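O-succinylhomoserine sulfhydrylase (Mycobacterium tuberculosis, PDB 3NDN) probably catalyses the pyridoxal-phosphate-dependent formation of L-homocysteine from O-succinyl-L-homoserine and hydrogen sulfide, a step of methionine biosynthesis. Local coordinates at residues Leu37-Gly40 and Phe41-Ala45; Tyr78-Pro81 and Thr82-Val85; Leu274-Leu277 and Ala278-Gln282. All coordinates share one frame; numbering follows the deposited sequence.

Contact 1 (Leu37-Gly40 and Phe41-Ala45)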
ATOM      1  N   LEU A  37     -16.376   9.248  -6.295  1.00 32.93           N
ATOM      2  CA  LEU A  37     -16.571   8.943  -7.727  1.00 34.09           C
ATOM      3  C   LEU A  37     -16.454   7.416  -7.965  1.00 33.73           C
ATOM      4  O   LEU A  37     -15.390   6.924  -8.376  1.00 33.65           O
ATOM      5  CB  LEU A  37     -15.478   9.658  -8.534  1.00 35.21           C
ATOM      6  CG  LEU A  37     -15.523  11.163  -8.822  1.00 38.54           C
ATOM      7  CD1 LEU A  37     -14.094  11.731  -8.846  1.00 41.16           C
ATOM      8  CD2 LEU A  37     -16.242  11.414 -10.145  1.00 42.74           C
ATOM      9  N   ARG A  38     -17.528   6.668  -7.692  1.00 32.91           N
ATOM     10  CA  ARG A  38     -17.497   5.204  -7.798  1.00 32.46           C
ATOM     11  C   ARG A  38     -17.400   4.764  -9.263  1.00 31.94           C
ATOM     12  O   ARG A  38     -18.002   5.403 -10.142  1.00 31.71           O
ATOM     13  CB  ARG A  38     -18.732   4.572  -7.108  1.00 32.55           C
ATOM     14  CG  ARG A  38     -18.685   4.659  -5.571  1.00 33.17           C
ATOM     15  CD  ARG A  38     -19.962   4.126  -4.894  1.00 33.35           C
ATOM     16  NE  ARG A  38     -19.798   3.986  -3.435  1.00 32.99           N
ATOM     17  CZ  ARG A  38     -20.746   4.230  -2.521  1.00 34.14           C
ATOM     18  NH1 ARG A  38     -21.951   4.683  -2.885  1.00 32.85           N
ATOM     19  NH2 ARG A  38     -20.486   4.055  -1.227  1.00 31.51           N
ATOM     20  N   SER A  39     -16.633   3.699  -9.511  1.00 31.27           N
ATOM     21  CA  SER A  39     -16.583   3.032 -10.836  1.00 31.26           C
ATOM     22  C   SER A  39     -17.851   2.213 -11.124  1.00 32.14           C
ATOM     23  O   SER A  39     -18.715   2.064 -10.259  1.00 32.78           O
ATOM     24  CB  SER A  39     -15.352   2.109 -10.927  1.00 30.54           C
ATOM     25  OG  SER A  39     -15.648   0.813 -10.416  1.00 31.14           O
ATOM     26  N   GLY A  40     -17.947   1.685 -12.350  1.00 33.03           N
ATOM     27  CA  GLY A  40     -18.981   0.728 -12.735  1.00 33.72           C
ATOM     28  C   GLY A  40     -19.030  -0.590 -11.957  1.00 34.14           C
ATOM     29  O   GLY A  40     -20.001  -1.341 -12.098  1.00 34.72           O
ATOM     30  N   PHE A  41     -18.010  -0.870 -11.131  1.00 33.12           N
ATOM     31  CA  PHE A  41     -18.042  -2.022 -10.201  1.00 33.65           C
ATOM     32  C   PHE A  41     -18.864  -1.755  -8.924  1.00 33.03           C
ATOM     33  O   PHE A  41     -19.209  -2.690  -8.195  1.00 33.58           O
ATOM     34  CB  PHE A  41     -16.617  -2.481  -9.807  1.00 33.45           C
ATOM     35  CG  PHE A  41     -15.761  -2.892 -10.977  1.00 34.10           C
ATOM     36  CD1 PHE A  41     -16.125  -3.974 -11.782  1.00 35.72           C
ATOM     37  CD2 PHE A  41     -14.591  -2.181 -11.289  1.00 34.63           C
ATOM     38  CE1 PHE A  41     -15.357  -4.345 -12.880  1.00 35.24           C
ATOM     39  CE2 PHE A  41     -13.807  -2.547 -12.387  1.00 35.65           C
ATOM     40  CZ  PHE A  41     -14.181  -3.630 -13.185  1.00 35.85           C
ATOM     41  N   GLU A  42     -19.172  -0.487  -8.667  1.00 32.27           N
ATOM     42  CA  GLU A  42     -19.994  -0.082  -7.520  1.00 32.27           C
ATOM     43  C   GLU A  42     -19.394  -0.481  -6.162  1.00 30.92           C
ATOM     44  O   GLU A  42     -20.108  -0.898  -5.256  1.00 30.13           O
ATOM     45  CB  GLU A  42     -21.436  -0.612  -7.657  1.00 33.28           C
ATOM     46  CG  GLU A  42     -22.214  -0.051  -8.862  1.00 36.39           C
ATOM     47  CD  GLU A  42     -23.729  -0.097  -8.633  1.00 42.36           C
ATOM     48  OE1 GLU A  42     -24.349  -1.108  -9.004  1.00 42.21           O
ATOM     49  OE2 GLU A  42     -24.299   0.860  -8.027  1.00 45.78           O
ATOM     50  N   GLU A  43     -18.072  -0.356  -6.045  1.00 29.86           N
ATOM     51  CA  GLU A  43     -17.377  -0.579  -4.786  1.00 29.87           C
ATOM     52  C   GLU A  43     -17.896   0.381  -3.703  1.00 30.12           C
ATOM     53  O   GLU A  43     -18.148   1.556  -3.979  1.00 30.13           O
ATOM     54  CB  GLU A  43     -15.845  -0.417  -4.981  1.00 29.67           C
ATOM     55  CG  GLU A  43     -15.353   1.001  -5.359  1.00 30.55           C
ATOM     56  CD  GLU A  43     -15.537   1.402  -6.828  1.00 33.29           C
ATOM     57  OE1 GLU A  43     -15.898   0.548  -7.674  1.00 34.01           O
ATOM     58  OE2 GLU A  43     -15.270   2.592  -7.156  1.00 34.67           O
ATOM     59  N   THR A  44     -18.040  -0.122  -2.479  1.00 31.11           N
ATOM     60  CA  THR A  44     -18.479   0.698  -1.330  1.00 31.05           C
ATOM     61  C   THR A  44     -17.416   1.710  -0.873  1.00 31.35           C
ATOM     62  O   THR A  44     -17.685   2.928  -0.776  1.00 30.53           O
ATOM     63  CB  THR A  44     -18.914  -0.187  -0.157  1.00 31.67           C
ATOM     64  OG1 THR A  44     -19.991  -1.019  -0.600  1.00 29.81           O
ATOM     65  CG2 THR A  44     -19.402   0.681   1.028  1.00 31.56           C
ATOM     66  N   ALA A  45     -16.216   1.189  -0.610  1.00 31.16           N
ATOM     67  CA  ALA A  45     -15.033   1.982  -0.253  1.00 30.85           C
ATOM     68  C   ALA A  45     -14.276   2.553  -1.454  1.00 30.84           C
ATOM     69  O   ALA A  45     -14.303   1.980  -2.563  1.00 31.34           O
ATOM     70  CB  ALA A  45     -14.100   1.143   0.630  1.00 30.44           C
TER
HETATM   71  O   HOH W   1     -13.687   4.590  -8.493  1.00 29.49           O
HETATM   72  O   HOH W   2     -16.520   4.839  -2.692  1.00 34.12           O
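Ser39 and Glu43 meet through both oxygens of the glutamate carboxylate. The hydroxyl Ser39 OG donates to Glu43 OE1 over 2.8 Å, meeting the syn lone pair of that carboxylate oxygen, while the backbone Ser39 N reaches Glu43 OE2 at 2.9 Å in a nearly straight bond (169° at the hydrogen). That second donor also comes from the syn side but is tilted 25° out of the carboxylate plane. Two bonds from one residue to the two oxygens fix the rotation of the carboxylate. Its chain bends back to get there: CG sits between the backbone N and the carbonyl carbon, and chi2 of -78° folds the acid toward Ser39. A water extends the grip, donating to both Glu43 OE2 and Leu37 O.

Ser39 OG is itself an acceptor, taking the Phe41 N hydrogen at 3.0 Å. The enclosed chain reversal is a type I beta turn from Ser39 to Glu42, closed by Glu42 N to Ser39 O at 3.0 Å, with the donor lying well above the carbonyl plane. This turn belongs to the long loop between helices 27-33 and 59-66, which in this tetramer lies against other subunits.

Just before the turn, Arg38 stretches an extended chain alongside the returning part of the loop, residues Glu43 and Thr44. Arg38 NH2 donates to Thr44 O at 3.1 Å in a nearly straight bond, edge-on in the guanidinium plane and on a carbonyl lone pair. The same Thr44 O accepts from a second water. Its other terminal nitrogen, Arg38 NH1, makes a salt bridge to Asp355 of the third subunit. Around the turn, Phe41 packs edge-to-face with Tyr49 of the second subunit, and Glu42 OE1 is hydrogen-bonded to His72 of that same subunit.

Contact 2 (Tyr78-Pro81 and Thr82-Val85)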
ATOM      1  N   TYR A  78      -0.534  16.398 -12.440  1.00 33.34           N
ATOM      2  CA  TYR A  78      -1.508  17.461 -12.157  1.00 33.47           C
ATOM      3  C   TYR A  78      -2.992  17.095 -12.110  1.00 32.37           C
ATOM      4  O   TYR A  78      -3.825  17.973 -11.914  1.00 32.70           O
ATOM      5  CB  TYR A  78      -1.307  18.659 -13.072  1.00 33.65           C
ATOM      6  CG  TYR A  78      -1.248  18.306 -14.534  1.00 35.68           C
ATOM      7  CD1 TYR A  78      -0.019  18.052 -15.154  1.00 36.09           C
ATOM      8  CD2 TYR A  78      -2.400  18.262 -15.311  1.00 36.68           C
ATOM      9  CE1 TYR A  78       0.051  17.749 -16.494  1.00 37.67           C
ATOM     10  CE2 TYR A  78      -2.333  17.957 -16.675  1.00 38.32           C
ATOM     11  CZ  TYR A  78      -1.103  17.705 -17.251  1.00 38.94           C
ATOM     12  OH  TYR A  78      -1.004  17.390 -18.593  1.00 41.73           O
ATOM     13  N   GLY A  79      -3.318  15.821 -12.267  1.00 31.37           N
ATOM     14  CA  GLY A  79      -4.696  15.347 -12.023  1.00 30.25           C
ATOM     15  C   GLY A  79      -4.770  13.829 -11.979  1.00 29.55           C
ATOM     16  O   GLY A  79      -4.223  13.162 -12.856  1.00 29.50           O
ATOM     17  N   ASN A  80      -5.465  13.296 -10.972  1.00 29.22           N
ATOM     18  CA  ASN A  80      -5.639  11.839 -10.751  1.00 28.98           C
ATOM     19  C   ASN A  80      -7.007  11.586 -10.053  1.00 28.51           C
ATOM     20  O   ASN A  80      -7.399  12.361  -9.171  1.00 29.80           O
ATOM     21  CB  ASN A  80      -4.451  11.303  -9.922  1.00 28.04           C
ATOM     22  CG  ASN A  80      -4.658   9.858  -9.419  1.00 29.32           C
ATOM     23  OD1 ASN A  80      -5.389   9.628  -8.458  1.00 29.39           O
ATOM     24  ND2 ASN A  80      -3.976   8.887 -10.061  1.00 28.65           N
ATOM     25  N   PRO A  81      -7.735  10.513 -10.425  1.00 29.10           N
ATOM     26  CA  PRO A  81      -9.076  10.343  -9.806  1.00 28.96           C
ATOM     27  C   PRO A  81      -9.128  10.167  -8.265  1.00 29.15           C
ATOM     28  O   PRO A  81     -10.058  10.685  -7.629  1.00 28.93           O
ATOM     29  CB  PRO A  81      -9.661   9.131 -10.530  1.00 29.64           C
ATOM     30  CG  PRO A  81      -8.538   8.530 -11.330  1.00 30.31           C
ATOM     31  CD  PRO A  81      -7.553   9.621 -11.587  1.00 28.84           C
ATOM     32  N   THR A  82      -8.172   9.433  -7.685  1.00 28.06           N
ATOM     33  CA  THR A  82      -8.071   9.314  -6.215  1.00 27.38           C
ATOM     34  C   THR A  82      -7.687  10.653  -5.546  1.00 26.94           C
ATOM     35  O   THR A  82      -8.268  11.049  -4.512  1.00 25.68           O
ATOM     36  CB  THR A  82      -7.087   8.169  -5.830  1.00 27.30           C
ATOM     37  OG1 THR A  82      -7.485   6.964  -6.488  1.00 26.07           O
ATOM     38  CG2 THR A  82      -7.029   7.933  -4.328  1.00 27.07           C
ATOM     39  N   VAL A  83      -6.684  11.342  -6.106  1.00 26.60           N
ATOM     40  CA  VAL A  83      -6.345  12.682  -5.649  1.00 26.17           C
ATOM     41  C   VAL A  83      -7.562  13.646  -5.697  1.00 26.14           C
ATOM     42  O   VAL A  83      -7.749  14.452  -4.783  1.00 25.56           O
ATOM     43  CB  VAL A  83      -5.092  13.253  -6.403  1.00 26.23           C
ATOM     44  CG1 VAL A  83      -4.798  14.708  -5.969  1.00 26.60           C
ATOM     45  CG2 VAL A  83      -3.870  12.385  -6.114  1.00 26.16           C
ATOM     46  N   SER A  84      -8.386  13.558  -6.749  1.00 25.87           N
ATOM     47  CA  SER A  84      -9.594  14.402  -6.849  1.00 25.95           C
ATOM     48  C   SER A  84     -10.608  14.187  -5.707  1.00 25.69           C
ATOM     49  O   SER A  84     -11.277  15.140  -5.289  1.00 24.34           O
ATOM     50  CB  SER A  84     -10.307  14.190  -8.207  1.00 26.90           C
ATOM     51  OG  SER A  84      -9.529  14.709  -9.272  1.00 27.94           O
ATOM     52  N   VAL A  85     -10.736  12.942  -5.223  1.00 25.16           N
ATOM     53  CA  VAL A  85     -11.649  12.630  -4.124  1.00 25.24           C
ATOM     54  C   VAL A  85     -11.148  13.296  -2.819  1.00 25.04           C
ATOM     55  O   VAL A  85     -11.950  13.888  -2.094  1.00 24.83           O
ATOM     56  CB  VAL A  85     -11.834  11.080  -3.923  1.00 25.11           C
ATOM     57  CG1 VAL A  85     -12.697  10.767  -2.694  1.00 26.50           C
ATOM     58  CG2 VAL A  85     -12.442  10.417  -5.191  1.00 25.86           C
TER
HETATM   59  O   HOH W   3      -6.740  15.405  -9.278  1.00 23.38           O
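Asn80 OD1 is approached by two consecutive backbone N-H groups of the first helical turn. Val83 N gives the sounder bond, 3.2 Å to Asn80 OD1 with 166° at the hydrogen, and it lies in the carbonyl plane on a lone pair of the amide oxygen. Thr82 N comes closer to Asn80 OD1, at 2.9 Å, but its 122° angle makes that bond weak. The side chain reaches the helix end because CG stands anti to the backbone N (chi1 170°), which carries the amide forward over the start of the helix. The amide is held at its other end as well: Asn80 ND2 donates to Tyr49 O and is also hydrogen-bonded to Ser76 OG, so both ends of the flat group have partners that oppose a flip.

The backbone carbonyl of the same residue starts the regular helical pattern. Ser84 N donates to Asn80 O at 2.9 Å, whereas the next bond, Val85 N to Pro81 O, is weak at 3.4 Å. Pro81 has no N-H to offer, which costs nothing at the first position of a helix. Alongside the cap, Val83 CG2 packs against Asn80 CB at 4.0 Å. A water bridges Asn80 N, from which it accepts, and Ser84 OG, which also pairs with Tyr73 OH.

Thr82 OG1 ties the first turn to the earlier loop between helices 27-33 and 59-66, through Tyr49 N and Ala47 O, while Val83 and Val85 rest on helix 264-273 and Pro81 packs against Phe41 of the second subunit. With Asn80 at the N-cap and its oxygen receiving the N-H of Val83 three residues on, this is a classical asparagine N-cap, here opening helix 81-94.

Contact 3 (Leu274-Leu277 and Ala278-Gln282)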
ATOM      1  N   LEU A 274     -10.019  11.749   6.743  1.00 24.85           N
ATOM      2  CA  LEU A 274     -11.007  12.840   6.828  1.00 25.60           C
ATOM      3  C   LEU A 274     -12.371  12.335   7.361  1.00 25.60           C
ATOM      4  O   LEU A 274     -13.154  13.103   7.930  1.00 26.18           O
ATOM      5  CB  LEU A 274     -11.166  13.534   5.475  1.00 26.05           C
ATOM      6  CG  LEU A 274     -10.051  14.498   5.014  1.00 27.34           C
ATOM      7  CD1 LEU A 274     -10.354  14.940   3.578  1.00 27.47           C
ATOM      8  CD2 LEU A 274      -9.908  15.722   5.951  1.00 28.58           C
ATOM      9  N   GLU A 275     -12.625  11.038   7.226  1.00 25.29           N
ATOM     10  CA  GLU A 275     -13.896  10.437   7.733  1.00 26.32           C
ATOM     11  C   GLU A 275     -14.028  10.508   9.259  1.00 26.82           C
ATOM     12  O   GLU A 275     -15.139  10.649   9.784  1.00 27.76           O
ATOM     13  CB  GLU A 275     -14.044   8.993   7.289  1.00 26.86           C
ATOM     14  CG  GLU A 275     -14.126   8.814   5.752  1.00 26.69           C
ATOM     15  CD  GLU A 275     -14.320   7.376   5.298  1.00 31.17           C
ATOM     16  OE1 GLU A 275     -14.573   6.474   6.147  1.00 33.25           O
ATOM     17  OE2 GLU A 275     -14.250   7.144   4.060  1.00 32.28           O
ATOM     18  N   THR A 276     -12.907  10.384   9.963  1.00 27.02           N
ATOM     19  CA  THR A 276     -12.903  10.412  11.447  1.00 27.55           C
ATOM     20  C   THR A 276     -12.432  11.731  12.083  1.00 27.38           C
ATOM     21  O   THR A 276     -12.335  11.837  13.334  1.00 27.71           O
ATOM     22  CB  THR A 276     -12.048   9.254  12.051  1.00 27.81           C
ATOM     23  OG1 THR A 276     -10.710   9.344  11.546  1.00 26.83           O
ATOM     24  CG2 THR A 276     -12.631   7.882  11.716  1.00 29.24           C
ATOM     25  N   LEU A 277     -12.162  12.746  11.266  1.00 27.15           N
ATOM     26  CA  LEU A 277     -11.598  14.011  11.781  1.00 27.42           C
ATOM     27  C   LEU A 277     -12.465  14.649  12.872  1.00 27.63           C
ATOM     28  O   LEU A 277     -11.951  15.045  13.942  1.00 26.58           O
ATOM     29  CB  LEU A 277     -11.313  15.016  10.642  1.00 27.07           C
ATOM     30  CG  LEU A 277     -10.587  16.365  10.896  1.00 27.39           C
ATOM     31  CD1 LEU A 277      -9.160  16.191  11.406  1.00 28.46           C
ATOM     32  CD2 LEU A 277     -10.578  17.209   9.638  1.00 26.22           C
ATOM     33  N   ALA A 278     -13.773  14.739  12.610  1.00 28.08           N
ATOM     34  CA  ALA A 278     -14.714  15.362  13.562  1.00 28.52           C
ATOM     35  C   ALA A 278     -14.666  14.781  14.979  1.00 28.76           C
ATOM     36  O   ALA A 278     -14.476  15.536  15.958  1.00 27.99           O
ATOM     37  CB  ALA A 278     -16.161  15.330  13.003  1.00 28.89           C
ATOM     38  N   ILE A 279     -14.836  13.452  15.106  1.00 29.25           N
ATOM     39  CA  ILE A 279     -14.784  12.810  16.437  1.00 29.71           C
ATOM     40  C   ILE A 279     -13.386  12.803  17.096  1.00 29.45           C
ATOM     41  O   ILE A 279     -13.282  12.941  18.325  1.00 29.55           O
ATOM     42  CB  ILE A 279     -15.446  11.396  16.483  1.00 30.40           C
ATOM     43  CG1 ILE A 279     -14.718  10.396  15.562  1.00 28.88           C
ATOM     44  CG2 ILE A 279     -16.971  11.490  16.188  1.00 31.58           C
ATOM     45  CD1 ILE A 279     -15.167   8.916  15.796  1.00 32.76           C
ATOM     46  N   ARG A 280     -12.333  12.652  16.292  1.00 29.33           N
ATOM     47  CA  ARG A 280     -10.938  12.766  16.799  1.00 29.47           C
ATOM     48  C   ARG A 280     -10.612  14.163  17.375  1.00 29.69           C
ATOM     49  O   ARG A 280     -10.093  14.286  18.520  1.00 28.90           O
ATOM     50  CB  ARG A 280      -9.934  12.363  15.701  1.00 29.28           C
ATOM     51  CG  ARG A 280      -9.911  10.842  15.408  1.00 28.41           C
ATOM     52  CD  ARG A 280      -8.777  10.450  14.457  1.00 29.44           C
ATOM     53  NE  ARG A 280      -8.920  10.946  13.074  1.00 28.93           N
ATOM     54  CZ  ARG A 280      -8.259  12.003  12.583  1.00 27.68           C
ATOM     55  NH1 ARG A 280      -7.436  12.697  13.364  1.00 25.75           N
ATOM     56  NH2 ARG A 280      -8.426  12.382  11.323  1.00 25.68           N
ATOM     57  N   VAL A 281     -10.933  15.217  16.618  1.00 29.74           N
ATOM     58  CA  VAL A 281     -10.711  16.591  17.127  1.00 30.35           C
ATOM     59  C   VAL A 281     -11.558  16.889  18.381  1.00 30.89           C
ATOM     60  O   VAL A 281     -11.020  17.371  19.398  1.00 30.21           O
ATOM     61  CB  VAL A 281     -10.874  17.691  16.023  1.00 30.26           C
ATOM     62  CG1 VAL A 281     -10.775  19.096  16.635  1.00 30.63           C
ATOM     63  CG2 VAL A 281      -9.820  17.520  14.949  1.00 30.78           C
ATOM     64  N   GLN A 282     -12.858  16.555  18.334  1.00 31.30           N
ATOM     65  CA  GLN A 282     -13.735  16.659  19.517  1.00 32.50           C
ATOM     66  C   GLN A 282     -13.119  16.064  20.798  1.00 31.42           C
ATOM     67  O   GLN A 282     -13.103  16.728  21.848  1.00 30.99           O
ATOM     68  CB  GLN A 282     -15.105  16.014  19.223  1.00 33.24           C
ATOM     69  CG  GLN A 282     -16.110  16.026  20.382  1.00 38.53           C
ATOM     70  CD  GLN A 282     -17.390  15.234  20.082  1.00 44.47           C
ATOM     71  OE1 GLN A 282     -17.523  14.596  19.030  1.00 48.77           O
ATOM     72  NE2 GLN A 282     -18.332  15.267  21.016  1.00 47.36           N
TER
HETATM   73  O   HOH W   4     -14.963  14.413   9.707  1.00 17.02           O
HETATM   74  O   HOH W   5     -15.917  11.812  12.579  1.00 25.86           O
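Thr276 and Arg280 form a side-chain contact one helical turn apart, at the point where the connection after helix 264-273 runs into helix 277-296. Arg280 NE donates to Thr276 OG1 at 2.8 Å with 170° at the hydrogen, and the hydroxyl oxygen lies exactly in the guanidinium plane (0° out of it), an edge-on approach. Both side chains are shaped for this: Thr276 OG1 sits between its backbone N and carbonyl carbon (chi1 57°), while the arginine chain bends at chi3 and curls back along the helix.

The backbone repeats the pairing, since Arg280 N donates to Thr276 O at 3.1 Å. The arginine thus binds one threonine with both main chain and side chain. One face of the guanidinium lies over Leu277 CA, with Arg280 NH2 at 3.6 Å from that carbon. Its remaining nitrogens are satisfied nearby: NH2 donates to Gly273 O and NH1 to His228 O, next to Lys227, predicted to carry the cofactor. Bonds from three nitrogens to separate oxygens fix the orientation of the buried group.

The following turn is regular, with Val281 N on Leu277 O at 2.9 Å. The side chains of these two residues lie side by side, Leu277 CD1 meeting Val281 CG2 at 3.8 Å. Two waters complete the turn before it, one bridging Leu274 O and Ala278 N, the other Glu275 O and Ile279 N.

Leu277 and Val281 pack on helix 207-210, and Leu274 on helix 81-94. Glu275, already paired with Lys272 and Arg89 of its own chain, also forms a salt bridge with Lys364 of the third subunit, while Thr276 packs on Arg280 of that subunit, placing the start of helix 277-296 at a subunit interface.

From the N terminus the three contacts follow in series, none nested in or crossing another. Contact 1 closes a turn within the loop joining helices 27-33 and 59-66; contact 2 ends the next loop by starting helix 81-94, which it joins to helix 264-273; contact 3 comes much later, where the connection from helix 264-273 enters helix 277-296, and joins that helix to helix 207-210. Contacts 1 and 2 touch, Leu37 CD1 lying 4.2 Å from Val85 CG2, whereas contact 3 touches neither. Contacts 1 and 3 both meet the third subunit, where Lys364 touches Arg38 and Glu275.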